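Long-range contacts in Serine/threonine-protein phosphatase 2A regulatory subunit B'' subunit alpha (Homo sapiens, PDB 4I5J), which might modulate the substrate selectivity, catalytic activity and localization of the PP2A catalytic enzyme, with this chain forming the calcium-binding EF-hand part of the regulatory subunit: residues E152-G157 and G169-A174; I181-K186 and F270-K275; D12-I17 and E84-N89. One frame throughout, in Å; residues are numbered along the deposited sequence.

Interaction 1 of 3, residues E152-G157 and G169-A174; sequences ERIFSG and GRMSYA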
ATOM      1  N   GLU A 152      -1.449  10.510  11.106  1.00 35.33           N
ATOM      2  CA  GLU A 152      -2.505  11.498  10.929  1.00 32.39           C
ATOM      3  C   GLU A 152      -2.771  11.722   9.443  1.00 34.34           C
ATOM      4  O   GLU A 152      -3.923  11.845   9.015  1.00 33.12           O
ATOM      5  CB  GLU A 152      -2.124  12.810  11.634  1.00 40.35           C
ATOM      6  CG  GLU A 152      -3.160  13.912  11.565  1.00 53.23           C
ATOM      7  CD  GLU A 152      -2.797  15.095  12.463  1.00 72.04           C
ATOM      8  OE1 GLU A 152      -1.770  15.015  13.180  1.00 76.40           O
ATOM      9  OE2 GLU A 152      -3.535  16.105  12.452  1.00 77.08           O
ATOM     10  N   ARG A 153      -1.711  11.739   8.641  1.00 35.77           N
ATOM     11  CA  ARG A 153      -1.888  11.873   7.192  1.00 34.17           C
ATOM     12  C   ARG A 153      -2.595  10.659   6.582  1.00 33.50           C
ATOM     13  O   ARG A 153      -3.450  10.793   5.706  1.00 34.61           O
ATOM     14  CB  ARG A 153      -0.542  12.137   6.513  1.00 32.62           C
ATOM     15  CG  ARG A 153       0.055  13.529   6.822  1.00 34.39           C
ATOM     16  CD  ARG A 153      -0.787  14.625   6.197  1.00 35.13           C
ATOM     17  NE  ARG A 153      -0.840  14.435   4.750  1.00 35.56           N
ATOM     18  CZ  ARG A 153      -1.872  14.774   3.986  1.00 33.61           C
ATOM     19  NH1 ARG A 153      -2.939  15.344   4.529  1.00 39.79           N
ATOM     20  NH2 ARG A 153      -1.827  14.555   2.681  1.00 33.36           N
ATOM     21  N   ILE A 154      -2.234   9.471   7.033  1.00 31.63           N
ATOM     22  CA  ILE A 154      -2.930   8.271   6.582  1.00 36.38           C
ATOM     23  C   ILE A 154      -4.428   8.383   6.859  1.00 38.25           C
ATOM     24  O   ILE A 154      -5.252   8.006   6.032  1.00 45.66           O
ATOM     25  CB  ILE A 154      -2.367   7.039   7.264  1.00 38.32           C
ATOM     26  CG1 ILE A 154      -1.000   6.683   6.664  1.00 29.35           C
ATOM     27  CG2 ILE A 154      -3.343   5.874   7.155  1.00 36.60           C
ATOM     28  CD1 ILE A 154      -0.113   5.908   7.667  1.00 34.03           C
ATOM     29  N   PHE A 155      -4.773   8.946   8.013  1.00 36.07           N
ATOM     30  CA  PHE A 155      -6.169   9.053   8.420  1.00 43.07           C
ATOM     31  C   PHE A 155      -6.849  10.323   7.904  1.00 47.25           C
ATOM     32  O   PHE A 155      -7.993  10.607   8.264  1.00 48.76           O
ATOM     33  CB  PHE A 155      -6.270   8.974   9.945  1.00 40.05           C
ATOM     34  CG  PHE A 155      -6.281   7.571  10.463  1.00 34.77           C
ATOM     35  CD1 PHE A 155      -7.458   6.994  10.890  1.00 32.07           C
ATOM     36  CD2 PHE A 155      -5.119   6.819  10.496  1.00 32.23           C
ATOM     37  CE1 PHE A 155      -7.485   5.695  11.359  1.00 32.59           C
ATOM     38  CE2 PHE A 155      -5.141   5.513  10.957  1.00 31.88           C
ATOM     39  CZ  PHE A 155      -6.324   4.954  11.397  1.00 34.76           C
ATOM     40  N   SER A 156      -6.147  11.057   7.040  1.00 37.27           N
ATOM     41  CA  SER A 156      -6.615  12.341   6.485  1.00 45.98           C
ATOM     42  C   SER A 156      -7.477  12.195   5.247  1.00 41.93           C
ATOM     43  O   SER A 156      -8.149  13.137   4.836  1.00 44.34           O
ATOM     44  CB  SER A 156      -5.417  13.193   6.069  1.00 48.32           C
ATOM     45  OG  SER A 156      -4.764  12.603   4.940  1.00 48.40           O
ATOM     46  N   GLY A 157      -7.402  11.041   4.609  1.00 36.27           N
ATOM     47  CA  GLY A 157      -8.078  10.844   3.336  1.00 39.31           C
ATOM     48  C   GLY A 157      -7.100  10.894   2.174  1.00 41.88           C
ATOM     49  O   GLY A 157      -7.479  10.674   1.023  1.00 45.12           O
ATOM     50  N   GLY A 169     -12.413   8.504  11.309  1.00 57.17           N
ATOM     51  CA  GLY A 169     -11.278   8.217  12.170  1.00 53.93           C
ATOM     52  C   GLY A 169     -10.999   6.733  12.287  1.00 48.15           C
ATOM     53  O   GLY A 169     -10.404   6.267  13.265  1.00 42.08           O
ATOM     54  N   ARG A 170     -11.433   5.984  11.282  1.00 42.19           N
ATOM     55  CA  ARG A 170     -11.364   4.535  11.341  1.00 43.69           C
ATOM     56  C   ARG A 170     -10.850   3.925  10.049  1.00 40.38           C
ATOM     57  O   ARG A 170     -11.394   4.165   8.973  1.00 36.66           O
ATOM     58  CB  ARG A 170     -12.736   3.961  11.689  1.00 54.24           C
ATOM     59  CG  ARG A 170     -13.072   4.091  13.158  1.00 69.57           C
ATOM     60  CD  ARG A 170     -14.295   3.274  13.514  1.00 85.16           C
ATOM     61  NE  ARG A 170     -14.422   3.098  14.956  1.00 96.16           N
ATOM     62  CZ  ARG A 170     -15.503   2.606  15.550  1.00100.62           C
ATOM     63  NH1 ARG A 170     -16.550   2.242  14.818  1.00 97.97           N
ATOM     64  NH2 ARG A 170     -15.539   2.484  16.872  1.00103.95           N
ATOM     65  N   MET A 171      -9.794   3.132  10.165  1.00 37.77           N
ATOM     66  CA  MET A 171      -9.230   2.422   9.025  1.00 33.00           C
ATOM     67  C   MET A 171      -9.894   1.037   8.902  1.00 36.93           C
ATOM     68  O   MET A 171      -9.885   0.231   9.849  1.00 32.49           O
ATOM     69  CB  MET A 171      -7.711   2.258   9.207  1.00 29.86           C
ATOM     70  CG  MET A 171      -7.055   1.380   8.138  1.00 30.80           C
ATOM     71  SD  MET A 171      -5.281   1.168   8.390  1.00 35.15           S
ATOM     72  CE  MET A 171      -4.677   2.696   7.684  1.00 31.58           C
ATOM     73  N   SER A 172     -10.444   0.750   7.726  1.00 35.58           N
ATOM     74  CA  SER A 172     -11.114  -0.525   7.492  1.00 37.58           C
ATOM     75  C   SER A 172     -10.083  -1.610   7.270  1.00 34.71           C
ATOM     76  O   SER A 172      -8.885  -1.325   7.112  1.00 33.95           O
ATOM     77  CB  SER A 172     -12.018  -0.440   6.263  1.00 33.30           C
ATOM     78  OG  SER A 172     -11.231  -0.229   5.095  1.00 30.68           O
ATOM     79  N   TYR A 173     -10.550  -2.854   7.228  1.00 27.75           N
ATOM     80  CA  TYR A 173      -9.679  -3.977   6.904  1.00 27.74           C
ATOM     81  C   TYR A 173      -8.992  -3.793   5.536  1.00 32.16           C
ATOM     82  O   TYR A 173      -7.779  -4.023   5.385  1.00 33.54           O
ATOM     83  CB  TYR A 173     -10.459  -5.322   6.930  1.00 26.62           C
ATOM     84  CG  TYR A 173      -9.534  -6.458   6.576  1.00 30.50           C
ATOM     85  CD1 TYR A 173      -8.633  -6.960   7.507  1.00 36.47           C
ATOM     86  CD2 TYR A 173      -9.503  -6.976   5.290  1.00 32.89           C
ATOM     87  CE1 TYR A 173      -7.757  -7.996   7.175  1.00 36.27           C
ATOM     88  CE2 TYR A 173      -8.630  -8.002   4.951  1.00 32.53           C
ATOM     89  CZ  TYR A 173      -7.764  -8.499   5.889  1.00 32.48           C
ATOM     90  OH  TYR A 173      -6.881  -9.484   5.514  1.00 30.44           O
ATOM     91  N   ALA A 174      -9.772  -3.385   4.536  1.00 32.77           N
ATOM     92  CA  ALA A 174      -9.260  -3.271   3.173  1.00 34.80           C
ATOM     93  C   ALA A 174      -8.158  -2.237   3.132  1.00 28.24           C
ATOM     94  O   ALA A 174      -7.077  -2.470   2.578  1.00 36.48           O
ATOM     95  CB  ALA A 174     -10.390  -2.898   2.207  1.00 32.69           C
TER

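Interaction 2 of 3, residues I181-K186 and F270-K275; sequences ISEEDK and FFNLEK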
ATOM      1  N   ILE A 181       1.033  -3.417   3.351  1.00 32.30           N
ATOM      2  CA  ILE A 181       1.916  -3.705   2.221  1.00 34.14           C
ATOM      3  C   ILE A 181       2.891  -2.553   1.978  1.00 32.77           C
ATOM      4  O   ILE A 181       4.077  -2.763   1.692  1.00 33.32           O
ATOM      5  CB  ILE A 181       1.112  -4.026   0.949  1.00 35.05           C
ATOM      6  CG1 ILE A 181       0.268  -5.285   1.183  1.00 41.09           C
ATOM      7  CG2 ILE A 181       2.048  -4.229  -0.247  1.00 28.62           C
ATOM      8  CD1 ILE A 181      -0.667  -5.625   0.038  1.00 42.98           C
ATOM      9  N   SER A 182       2.396  -1.327   2.136  1.00 26.35           N
ATOM     10  CA  SER A 182       3.198  -0.148   1.845  1.00 28.86           C
ATOM     11  C   SER A 182       4.219   0.116   2.936  1.00 34.75           C
ATOM     12  O   SER A 182       5.296   0.656   2.674  1.00 35.42           O
ATOM     13  CB  SER A 182       2.279   1.060   1.663  1.00 26.48           C
ATOM     14  OG  SER A 182       1.453   0.843   0.526  1.00 32.85           O
ATOM     15  N   GLU A 183       3.874  -0.254   4.169  1.00 36.74           N
ATOM     16  CA  GLU A 183       4.770  -0.013   5.287  1.00 34.93           C
ATOM     17  C   GLU A 183       5.940  -1.000   5.241  1.00 38.56           C
ATOM     18  O   GLU A 183       7.088  -0.649   5.523  1.00 45.58           O
ATOM     19  CB  GLU A 183       4.005  -0.096   6.609  1.00 37.88           C
ATOM     20  CG  GLU A 183       4.724   0.543   7.794  1.00 47.13           C
ATOM     21  CD  GLU A 183       5.549  -0.463   8.558  1.00 63.68           C
ATOM     22  OE1 GLU A 183       6.237  -0.059   9.521  1.00 77.68           O
ATOM     23  OE2 GLU A 183       5.502  -1.662   8.199  1.00 62.19           O
ATOM     24  N   GLU A 184       5.654  -2.222   4.820  1.00 39.36           N
ATOM     25  CA  GLU A 184       6.678  -3.255   4.768  1.00 48.15           C
ATOM     26  C   GLU A 184       7.548  -3.199   3.522  1.00 52.88           C
ATOM     27  O   GLU A 184       8.713  -3.586   3.567  1.00 57.53           O
ATOM     28  CB  GLU A 184       6.029  -4.632   4.902  1.00 45.28           C
ATOM     29  CG  GLU A 184       5.193  -4.736   6.168  1.00 57.30           C
ATOM     30  CD  GLU A 184       4.835  -6.164   6.540  1.00 66.45           C
ATOM     31  OE1 GLU A 184       4.698  -7.012   5.622  1.00 66.39           O
ATOM     32  OE2 GLU A 184       4.692  -6.435   7.758  1.00 70.31           O
ATOM     33  N   ASP A 185       6.982  -2.722   2.415  1.00 48.79           N
ATOM     34  CA  ASP A 185       7.706  -2.676   1.147  1.00 44.94           C
ATOM     35  C   ASP A 185       7.698  -1.279   0.528  1.00 45.27           C
ATOM     36  O   ASP A 185       6.781  -0.942  -0.209  1.00 40.59           O
ATOM     37  CB  ASP A 185       7.066  -3.661   0.165  1.00 42.51           C
ATOM     38  CG  ASP A 185       7.748  -3.657  -1.193  1.00 53.79           C
ATOM     39  OD1 ASP A 185       8.859  -3.075  -1.305  1.00 54.86           O
ATOM     40  OD2 ASP A 185       7.178  -4.251  -2.143  1.00 53.36           O
ATOM     41  N   LYS A 186       8.714  -0.465   0.790  1.00 48.07           N
ATOM     42  CA  LYS A 186       8.734   0.861   0.178  1.00 50.66           C
ATOM     43  C   LYS A 186       9.487   0.871  -1.153  1.00 48.78           C
ATOM     44  O   LYS A 186       9.995   1.913  -1.566  1.00 49.79           O
ATOM     45  CB  LYS A 186       9.305   1.927   1.132  1.00 48.65           C
ATOM     46  CG  LYS A 186       8.449   2.238   2.348  1.00 41.62           C
ATOM     47  CD  LYS A 186       9.060   3.315   3.216  1.00 42.76           C
ATOM     48  CE  LYS A 186       8.331   3.452   4.555  1.00 53.23           C
ATOM     49  NZ  LYS A 186       8.406   2.223   5.443  1.00 57.86           N
ATOM     50  N   PHE A 270      12.116  10.721   7.152  1.00 42.80           N
ATOM     51  CA  PHE A 270      11.071  11.667   7.580  1.00 39.32           C
ATOM     52  C   PHE A 270       9.983  11.152   8.507  1.00 46.05           C
ATOM     53  O   PHE A 270       9.288  11.957   9.148  1.00 48.25           O
ATOM     54  CB  PHE A 270      10.432  12.369   6.379  1.00 38.67           C
ATOM     55  CG  PHE A 270      11.356  13.340   5.710  1.00 43.27           C
ATOM     56  CD1 PHE A 270      11.931  13.048   4.481  1.00 44.29           C
ATOM     57  CD2 PHE A 270      11.697  14.528   6.345  1.00 42.14           C
ATOM     58  CE1 PHE A 270      12.804  13.938   3.886  1.00 50.19           C
ATOM     59  CE2 PHE A 270      12.578  15.414   5.766  1.00 42.40           C
ATOM     60  CZ  PHE A 270      13.130  15.126   4.530  1.00 46.23           C
ATOM     61  N   PHE A 271       9.797   9.836   8.585  1.00 44.70           N
ATOM     62  CA  PHE A 271       8.714   9.347   9.432  1.00 43.50           C
ATOM     63  C   PHE A 271       8.838   7.936  10.016  1.00 51.10           C
ATOM     64  O   PHE A 271       7.883   7.438  10.606  1.00 55.69           O
ATOM     65  CB  PHE A 271       7.348   9.555   8.764  1.00 43.81           C
ATOM     66  CG  PHE A 271       7.173   8.817   7.463  1.00 50.12           C
ATOM     67  CD1 PHE A 271       6.933   7.450   7.454  1.00 50.08           C
ATOM     68  CD2 PHE A 271       7.197   9.493   6.257  1.00 51.11           C
ATOM     69  CE1 PHE A 271       6.751   6.772   6.269  1.00 46.48           C
ATOM     70  CE2 PHE A 271       7.018   8.822   5.067  1.00 50.41           C
ATOM     71  CZ  PHE A 271       6.795   7.453   5.075  1.00 47.72           C
ATOM     72  N   ASN A 272      10.003   7.305   9.868  1.00 56.78           N
ATOM     73  CA  ASN A 272      10.289   6.030  10.548  1.00 59.16           C
ATOM     74  C   ASN A 272      11.615   6.170  11.312  1.00 58.07           C
ATOM     75  O   ASN A 272      12.680   5.781  10.822  1.00 58.85           O
ATOM     76  CB  ASN A 272      10.302   4.849   9.555  1.00 58.62           C
ATOM     77  CG  ASN A 272      10.306   3.472  10.247  1.00 69.02           C
ATOM     78  OD1 ASN A 272      11.004   3.252  11.240  1.00 70.25           O
ATOM     79  ND2 ASN A 272       9.528   2.537   9.703  1.00 70.63           N
ATOM     80  N   LEU A 273      11.535   6.763  12.503  1.00 57.50           N
ATOM     81  CA  LEU A 273      12.723   7.146  13.280  1.00 65.67           C
ATOM     82  C   LEU A 273      13.635   5.967  13.533  1.00 70.68           C
ATOM     83  O   LEU A 273      14.849   6.105  13.488  1.00 76.32           O
ATOM     84  CB  LEU A 273      12.313   7.755  14.625  1.00 73.24           C
ATOM     85  CG  LEU A 273      13.400   8.329  15.546  1.00 76.23           C
ATOM     86  CD1 LEU A 273      14.202   9.415  14.829  1.00 77.95           C
ATOM     87  CD2 LEU A 273      12.782   8.883  16.837  1.00 72.72           C
ATOM     88  N   GLU A 274      13.030   4.812  13.810  1.00 71.82           N
ATOM     89  CA  GLU A 274      13.743   3.564  14.060  1.00 74.13           C
ATOM     90  C   GLU A 274      14.558   3.111  12.856  1.00 70.38           C
ATOM     91  O   GLU A 274      15.743   2.811  12.979  1.00 74.97           O
ATOM     92  CB  GLU A 274      12.753   2.451  14.426  1.00 85.37           C
ATOM     93  CG  GLU A 274      12.259   2.454  15.868  1.00 91.95           C
ATOM     94  CD  GLU A 274      11.412   1.223  16.184  1.00 99.11           C
ATOM     95  OE1 GLU A 274      10.536   0.881  15.359  1.00 97.95           O
ATOM     96  OE2 GLU A 274      11.630   0.592  17.248  1.00102.24           O
ATOM     97  N   LYS A 275      13.912   3.036  11.697  1.00 70.80           N
ATOM     98  CA  LYS A 275      14.595   2.652  10.460  1.00 76.32           C
ATOM     99  C   LYS A 275      15.588   3.726   9.998  1.00 82.81           C
ATOM    100  O   LYS A 275      16.441   3.456   9.155  1.00 88.58           O
ATOM    101  CB  LYS A 275      13.591   2.347   9.332  1.00 71.38           C
ATOM    102  CG  LYS A 275      12.812   1.045   9.469  1.00 74.02           C
ATOM    103  CD  LYS A 275      11.933   0.779   8.234  1.00 78.07           C
ATOM    104  CE  LYS A 275      11.215  -0.586   8.319  1.00 80.21           C
ATOM    105  NZ  LYS A 275      10.082  -0.743   7.342  1.00 73.59           N
TER

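Interaction 3 of 3, residues D12-I17 and E84-N89; sequences DASKFI and EIRKSN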
ATOM      1  N   ASP A  12      -5.549  -9.943 -24.786  1.00 40.03           N
ATOM      2  CA  ASP A  12      -5.962 -10.742 -23.641  1.00 41.59           C
ATOM      3  C   ASP A  12      -6.573  -9.845 -22.576  1.00 42.87           C
ATOM      4  O   ASP A  12      -7.583 -10.183 -21.971  1.00 41.50           O
ATOM      5  CB  ASP A  12      -4.768 -11.503 -23.046  1.00 43.70           C
ATOM      6  CG  ASP A  12      -4.279 -12.636 -23.947  1.00 50.71           C
ATOM      7  OD1 ASP A  12      -4.800 -12.771 -25.070  1.00 49.03           O
ATOM      8  OD2 ASP A  12      -3.349 -13.376 -23.541  1.00 50.85           O
ATOM      9  N   ALA A  13      -5.940  -8.699 -22.354  1.00 48.80           N
ATOM     10  CA  ALA A  13      -6.396  -7.734 -21.365  1.00 48.09           C
ATOM     11  C   ALA A  13      -7.807  -7.275 -21.706  1.00 43.17           C
ATOM     12  O   ALA A  13      -8.688  -7.311 -20.863  1.00 42.34           O
ATOM     13  CB  ALA A  13      -5.440  -6.548 -21.311  1.00 47.18           C
ATOM     14  N   SER A  14      -8.014  -6.879 -22.959  1.00 37.39           N
ATOM     15  CA  SER A  14      -9.324  -6.441 -23.441  1.00 42.17           C
ATOM     16  C   SER A  14     -10.407  -7.518 -23.319  1.00 42.89           C
ATOM     17  O   SER A  14     -11.537  -7.223 -22.921  1.00 47.21           O
ATOM     18  CB  SER A  14      -9.228  -5.958 -24.885  1.00 49.42           C
ATOM     19  OG  SER A  14      -8.540  -4.719 -24.948  1.00 62.55           O
ATOM     20  N   LYS A  15     -10.065  -8.761 -23.647  1.00 42.43           N
ATOM     21  CA  LYS A  15     -11.032  -9.852 -23.520  1.00 44.83           C
ATOM     22  C   LYS A  15     -11.313 -10.169 -22.051  1.00 44.17           C
ATOM     23  O   LYS A  15     -12.420 -10.553 -21.689  1.00 41.27           O
ATOM     24  CB  LYS A  15     -10.542 -11.111 -24.230  1.00 44.69           C
ATOM     25  CG  LYS A  15     -10.369 -10.987 -25.752  1.00 56.09           C
ATOM     26  CD  LYS A  15      -9.626 -12.232 -26.302  1.00 65.47           C
ATOM     27  CE  LYS A  15      -9.198 -12.084 -27.765  1.00 59.87           C
ATOM     28  NZ  LYS A  15      -8.399 -13.268 -28.219  1.00 56.67           N
ATOM     29  N   PHE A  16     -10.301 -10.036 -21.201  1.00 42.67           N
ATOM     30  CA  PHE A  16     -10.504 -10.285 -19.784  1.00 39.34           C
ATOM     31  C   PHE A  16     -11.499  -9.283 -19.216  1.00 41.09           C
ATOM     32  O   PHE A  16     -12.412  -9.648 -18.459  1.00 43.13           O
ATOM     33  CB  PHE A  16      -9.182 -10.176 -19.024  1.00 38.31           C
ATOM     34  CG  PHE A  16      -9.322 -10.378 -17.539  1.00 36.08           C
ATOM     35  CD1 PHE A  16      -9.369 -11.650 -17.004  1.00 36.76           C
ATOM     36  CD2 PHE A  16      -9.406  -9.289 -16.678  1.00 39.20           C
ATOM     37  CE1 PHE A  16      -9.491 -11.840 -15.632  1.00 39.01           C
ATOM     38  CE2 PHE A  16      -9.529  -9.469 -15.307  1.00 41.23           C
ATOM     39  CZ  PHE A  16      -9.572 -10.747 -14.785  1.00 41.36           C
ATOM     40  N   ILE A  17     -11.299  -8.016 -19.568  1.00 38.32           N
ATOM     41  CA  ILE A  17     -12.178  -6.948 -19.125  1.00 43.30           C
ATOM     42  C   ILE A  17     -13.619  -7.263 -19.549  1.00 48.13           C
ATOM     43  O   ILE A  17     -14.522  -7.237 -18.722  1.00 46.13           O
ATOM     44  CB  ILE A  17     -11.761  -5.586 -19.710  1.00 49.09           C
ATOM     45  CG1 ILE A  17     -10.331  -5.215 -19.291  1.00 46.77           C
ATOM     46  CG2 ILE A  17     -12.760  -4.505 -19.318  1.00 47.60           C
ATOM     47  CD1 ILE A  17     -10.180  -4.763 -17.884  1.00 41.35           C
ATOM     48  N   GLU A  84      -3.926  -1.206 -17.721  1.00 39.37           N
ATOM     49  CA  GLU A  84      -3.399  -1.587 -16.422  1.00 41.48           C
ATOM     50  C   GLU A  84      -3.177  -3.089 -16.309  1.00 37.52           C
ATOM     51  O   GLU A  84      -2.183  -3.533 -15.732  1.00 36.40           O
ATOM     52  CB  GLU A  84      -4.293  -1.056 -15.302  1.00 35.77           C
ATOM     53  CG  GLU A  84      -4.248   0.467 -15.258  1.00 34.92           C
ATOM     54  CD  GLU A  84      -5.147   1.047 -14.195  1.00 38.97           C
ATOM     55  OE1 GLU A  84      -6.110   0.354 -13.787  1.00 38.57           O
ATOM     56  OE2 GLU A  84      -4.893   2.188 -13.772  1.00 46.33           O
ATOM     57  N   ILE A  85      -4.074  -3.883 -16.880  1.00 32.89           N
ATOM     58  CA  ILE A  85      -3.878  -5.316 -16.824  1.00 33.21           C
ATOM     59  C   ILE A  85      -2.698  -5.729 -17.685  1.00 41.56           C
ATOM     60  O   ILE A  85      -1.887  -6.595 -17.298  1.00 40.02           O
ATOM     61  CB  ILE A  85      -5.130  -6.075 -17.239  1.00 36.48           C
ATOM     62  CG1 ILE A  85      -6.207  -5.868 -16.189  1.00 38.68           C
ATOM     63  CG2 ILE A  85      -4.840  -7.572 -17.333  1.00 39.38           C
ATOM     64  CD1 ILE A  85      -7.451  -6.600 -16.470  1.00 53.62           C
ATOM     65  N   ARG A  86      -2.596  -5.086 -18.844  1.00 41.52           N
ATOM     66  CA  ARG A  86      -1.567  -5.398 -19.833  1.00 39.81           C
ATOM     67  C   ARG A  86      -0.172  -5.127 -19.273  1.00 38.85           C
ATOM     68  O   ARG A  86       0.775  -5.832 -19.597  1.00 40.06           O
ATOM     69  CB  ARG A  86      -1.814  -4.554 -21.084  1.00 46.14           C
ATOM     70  CG  ARG A  86      -1.000  -4.899 -22.309  1.00 54.37           C
ATOM     71  CD  ARG A  86      -1.330  -3.900 -23.432  1.00 57.56           C
ATOM     72  NE  ARG A  86      -2.772  -3.802 -23.639  1.00 55.51           N
ATOM     73  CZ  ARG A  86      -3.459  -2.664 -23.701  1.00 59.81           C
ATOM     74  NH1 ARG A  86      -2.836  -1.492 -23.581  1.00 61.78           N
ATOM     75  NH2 ARG A  86      -4.776  -2.700 -23.889  1.00 57.07           N
ATOM     76  N   LYS A  87      -0.041  -4.117 -18.415  1.00 36.88           N
ATOM     77  CA  LYS A  87       1.261  -3.821 -17.796  1.00 37.09           C
ATOM     78  C   LYS A  87       1.552  -4.606 -16.509  1.00 39.36           C
ATOM     79  O   LYS A  87       2.616  -4.459 -15.912  1.00 45.26           O
ATOM     80  CB  LYS A  87       1.408  -2.320 -17.539  1.00 40.88           C
ATOM     81  CG  LYS A  87       1.479  -1.485 -18.820  1.00 49.34           C
ATOM     82  CD  LYS A  87       1.249  -0.007 -18.527  1.00 55.46           C
ATOM     83  CE  LYS A  87       1.257   0.809 -19.819  1.00 67.63           C
ATOM     84  NZ  LYS A  87       1.057   2.266 -19.567  1.00 72.32           N
ATOM     85  N   SER A  88       0.623  -5.469 -16.108  1.00 36.78           N
ATOM     86  CA  SER A  88       0.774  -6.255 -14.887  1.00 34.14           C
ATOM     87  C   SER A  88       1.030  -7.727 -15.197  1.00 36.23           C
ATOM     88  O   SER A  88       0.923  -8.148 -16.340  1.00 37.43           O
ATOM     89  CB  SER A  88      -0.504  -6.152 -14.047  1.00 32.64           C
ATOM     90  OG  SER A  88      -1.501  -7.027 -14.556  1.00 32.51           O
ATOM     91  N   ASN A  89       1.339  -8.518 -14.170  1.00 32.25           N
ATOM     92  CA  ASN A  89       1.450  -9.963 -14.341  1.00 31.86           C
ATOM     93  C   ASN A  89       0.195 -10.693 -13.892  1.00 30.33           C
ATOM     94  O   ASN A  89       0.259 -11.876 -13.539  1.00 29.21           O
ATOM     95  CB  ASN A  89       2.671 -10.528 -13.578  1.00 30.57           C
ATOM     96  CG  ASN A  89       2.528 -10.405 -12.069  1.00 37.19           C
ATOM     97  OD1 ASN A  89       1.627  -9.733 -11.579  1.00 36.89           O
ATOM     98  ND2 ASN A  89       3.413 -11.064 -11.328  1.00 42.16           N
TER

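Interaction 1 of 3, residues E152-G157 and G169-A174
F155 sets its ring beside the backbone N and anti to the carbonyl carbon (chi1 -83°), while M171 swings CG the other way, anti to N (chi1 173°), and then folds its S-methyl back at chi3 (-81°). The two side chains meet at about a right angle, with F155 CZ 3.7 Å from M171 CB. The bent end of the methionine carries its CE to I154 CG2 at 3.5 Å, tighter than an ordinary van der Waals contact. The flexible thioether of methionine can bend at its sulfur, which puts the terminal methyl against the isoleucine branch. The phenylalanine ring also meets backbone. CE1 comes obliquely to G169 O at 3.5 Å, and R170 N lies at the ring edge, near its plane, 4.0 Å from CE1. G169 itself has a positive phi, which favours glycine.

The arrangement belongs to an EF-hand pair. F155 follows directly on helix 148-154, and the segment 169-174 runs through the short strand 170-171 into helix 173-184, so the ring packs the exit of the first helix against the strand that leads into the second. M171 makes backbone hydrogen bonds to I133 in strand 133-134, the small antiparallel link that joins the loops of paired EF-hands. S172 takes the N-cap position of helix 173-184, a role suited to a short hydroxyl side chain.

Around this apolar meeting, L138 touches both F155 and M171, and F179 touches both I154 and M171. At the end of helix 148-154, R153 donates from NE to C198 O and from NH2 to R197 O, fastening that end to helix 189-199.

Interaction 2 of 3, residues I181-K186 and F270-K275
Even at E183 and N272, where the backbones come closest, the CA atoms stay 9.7 Å apart, so side chains must span the gap. The contact joins the end of helix 173-184, in the EF-hand pair, to the break between helix 263-271 and helix 273-277, where N272 is the N-cap. Its OD1 accepts from K275 N at 3.0 Å in a fairly straight bond (164°), the donor standing above the carbonyl plane. Asparagine suits the N-cap because its short side chain brings OD1 back to K275 N; ND2 faces E183 OE1 at 4.2 Å, too far for a bond. A leucine in its place would probably leave K275 N without its capping acceptor and turn hydrocarbon toward the buried carboxylate of E183.

Two lysines reach into the gap from opposite segments. K186 runs past F271 in the opposite direction, its CE 4.1 Å from ring atom CE1. Its ammonium makes a weak hydrogen bond to E183 O at 3.2 Å. The extended K275 meets it tip to tip, NZ to NZ at 3.9 Å, and comes 3.5 Å from E183 O. E183 OE1, buried without a hydrogen-bonding partner, has K275 NZ 4.5 Å away, beyond a salt bridge.

Interaction 3 of 3, residues D12-I17 and E84-N89
I85 fills the centre of this contact: its CD1 approaches F16 CD2 obliquely at a close 3.3 Å and I17 CD1 at 3.6 Å. The F16 side chain crosses that of I85 at about a right angle, its ring sent there by CG lying anti to the backbone N (chi1 178°). A13 faces the other helix with a methyl alone, CB resting 4.1 Å from I85 CB and 4.0 Å from R86 N. So small a residue suits the place where the backbones come nearest, 5.6 Å between the CA atoms of A13 and R86.

Helix 12-20 thus packs on helix 82-86 within the N-terminal EF-hand domain. Counting N73 as the first loop residue, E84 is the twelfth, and its carboxylate bonds to N73 and S75, the first and third, consistent with an EF-hand-like loop.

Further out, D11 holds one residue from each segment: OD1 accepts from S14 N, whose OG bonds to H9 O, and OD2 makes a salt bridge with R86 NE, the arginine chain bending at chi3. I85 O receives S88 N and S88 OG from the same face of its plane, the latter at 2.8 Å, while L91 covers both F16 and I85.

How the interactions relate
From the N terminus, interaction 3 comes first: it closes a loop with 66 intervening residues and brings helix 12-20 onto helix 82-86 within the N-terminal EF-hand domain. Interaction 1 follows, a short closure across 11 residues that ties the end of helix 148-154 to strand 170-171, just ahead of helix 173-184. Interaction 2 then takes up the far end of that same helix and returns the chain to it after 83 residues, joining the EF-hand pair to the C-terminal helices. The three closures run in series, with no nesting or crossing. Interactions 1 and 2 have centres about 17 Å apart, whereas interaction 3 lies on the opposite side of the chain's centre from both.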